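Local atomic coordinates of putative modification methylase (Thermus thermophilus, PDB entry 2ZIG), a protein that probably methylates the exocyclic N4 of cytosine in DNA, using S-adenosyl-L-methionine as the methyl donor. Residues V44-P49 against V239-A244. Numbering follows the deposited sequence.
Sequences VVTSPP and VLDPFA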
# COMPACT_ATOMS: atom_id res chain seq x y z
N VAL B 44 -6.91 13.29 -12.62
CA VAL B 44 -7.99 12.32 -12.50
C VAL B 44 -8.09 11.87 -11.04
O VAL B 44 -7.11 11.46 -10.43
CB VAL B 44 -7.73 11.07 -13.37
CG1 VAL B 44 -8.86 10.07 -13.19
CG2 VAL B 44 -7.60 11.46 -14.84
N VAL B 45 -9.28 11.96 -10.46
CA VAL B 45 -9.48 11.50 -9.09
C VAL B 45 -10.64 10.54 -9.18
O VAL B 45 -11.71 10.89 -9.69
CB VAL B 45 -9.84 12.64 -8.14
CG1 VAL B 45 -10.12 12.08 -6.73
CG2 VAL B 45 -8.71 13.65 -8.09
N THR B 46 -10.45 9.32 -8.71
CA THR B 46 -11.53 8.36 -8.79
C THR B 46 -11.36 7.15 -7.89
O THR B 46 -10.30 6.92 -7.31
CB THR B 46 -11.70 7.86 -10.25
OG1 THR B 46 -12.86 7.03 -10.34
CG2 THR B 46 -10.47 7.06 -10.67
N SER B 47 -12.44 6.39 -7.78
CA SER B 47 -12.45 5.18 -6.98
C SER B 47 -12.97 4.07 -7.90
O SER B 47 -14.01 4.22 -8.54
CB SER B 47 -13.39 5.36 -5.79
OG SER B 47 -13.32 4.24 -4.92
N PRO B 48 -12.24 2.95 -7.98
CA PRO B 48 -12.70 1.85 -8.84
C PRO B 48 -14.07 1.36 -8.38
O PRO B 48 -14.32 1.22 -7.19
CB PRO B 48 -11.60 0.80 -8.67
CG PRO B 48 -11.06 1.08 -7.29
CD PRO B 48 -11.03 2.59 -7.23
N PRO B 49 -14.97 1.11 -9.34
CA PRO B 49 -16.33 0.64 -9.02
C PRO B 49 -16.29 -0.81 -8.57
O PRO B 49 -16.72 -1.69 -9.30
CB PRO B 49 -17.05 0.79 -10.35
CG PRO B 49 -15.98 0.41 -11.33
CD PRO B 49 -14.76 1.14 -10.80
N VAL B 239 -10.52 18.32 -14.57
CA VAL B 239 -10.46 17.23 -13.60
C VAL B 239 -11.42 16.15 -14.06
O VAL B 239 -12.61 16.41 -14.27
CB VAL B 239 -10.85 17.71 -12.18
CG1 VAL B 239 -10.86 16.52 -11.21
CG2 VAL B 239 -9.87 18.77 -11.69
N LEU B 240 -10.91 14.93 -14.21
CA LEU B 240 -11.72 13.83 -14.67
C LEU B 240 -11.90 12.68 -13.69
O LEU B 240 -10.97 12.31 -12.99
CB LEU B 240 -11.13 13.25 -15.96
CG LEU B 240 -11.68 11.88 -16.37
CD1 LEU B 240 -13.15 12.01 -16.74
CD2 LEU B 240 -10.89 11.34 -17.54
N ASP B 241 -13.12 12.15 -13.64
CA ASP B 241 -13.43 10.99 -12.81
C ASP B 241 -14.16 10.02 -13.75
O ASP B 241 -15.30 10.26 -14.14
CB ASP B 241 -14.35 11.36 -11.64
CG ASP B 241 -14.56 10.20 -10.67
OD1 ASP B 241 -14.44 9.04 -11.10
OD2 ASP B 241 -14.84 10.45 -9.48
N PRO B 242 -13.50 8.92 -14.16
CA PRO B 242 -14.03 7.89 -15.06
C PRO B 242 -15.17 7.07 -14.45
O PRO B 242 -15.92 6.40 -15.18
CB PRO B 242 -12.82 7.02 -15.35
CG PRO B 242 -11.65 7.89 -15.06
CD PRO B 242 -12.09 8.64 -13.84
N PHE B 243 -15.29 7.10 -13.12
CA PHE B 243 -16.32 6.35 -12.41
C PHE B 243 -16.99 7.30 -11.43
O PHE B 243 -16.98 7.07 -10.22
CB PHE B 243 -15.69 5.19 -11.64
CG PHE B 243 -14.80 4.31 -12.49
CD1 PHE B 243 -13.43 4.31 -12.29
CD2 PHE B 243 -15.34 3.50 -13.48
CE1 PHE B 243 -12.59 3.50 -13.07
CE2 PHE B 243 -14.52 2.69 -14.27
CZ PHE B 243 -13.14 2.69 -14.06
N ALA B 244 -17.60 8.35 -11.98
CA ALA B 244 -18.23 9.42 -11.22
C ALA B 244 -19.31 9.13 -10.17
O ALA B 244 -19.44 9.89 -9.21
CB ALA B 244 -18.74 10.48 -12.18
O HOH W 1 -15.21 7.79 -8.21
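Thr46 OG1 and Asp241 CG each stand anti to their own backbone N (chi1 -174° and -173°), which aims hydroxyl and carboxylate at one another across the ends of two neighbouring strands. Thr46 OG1 donates to Asp241 OD1 over 2.7 Å, arriving from above the carboxylate plane. From the opposite face of that plane Phe243 N reaches the same Asp241 OD1 at 2.9 Å, closing an Asx turn as the chain leaves strand 238-241. The other oxygen, Asp241 OD2, accepts from Thr249 OG1 of helix 248-255 and lies 3.0 Å from the oxygen of a water that also accepts a hydrogen bond from Ser47 N and reaches Phe243 O. Further back, the parallel pairing of Val44 with Leu240 is marked by Val45 N donating to Leu240 O (3.1 Å), while Val44 CG1 packs 3.6 Å from Pro242 CD. Past the strand ends, Pro49 CD sits 3.5 Å from the centroid of the Phe243 ring and only 9° off its normal, a CH-pi contact; Pro242 CB lies over the rim of the other face, and Thr46 OG1 approaches the ring edge near CD1. With Asp241 replaced by an alanine, the Thr46 hydroxyl and Phe243 N are likely to lose their shared acceptor, and the turn its anchor. In this Rossmann-like sheet, the segments carry the start of an SPPY sequence and a DPF sequence, consistent with the catalytic and cofactor-binding motifs of N4/N6 amino-methyltransferases, and Phe243 lies about 4 Å, side chain to side chain, from Ala29, which binds S-adenosyl-L-methionine. Phe243 N thus fixes the Asx turn locally beside the cofactor site, while the Thr46 hydroxyl ties it to strand 41-46.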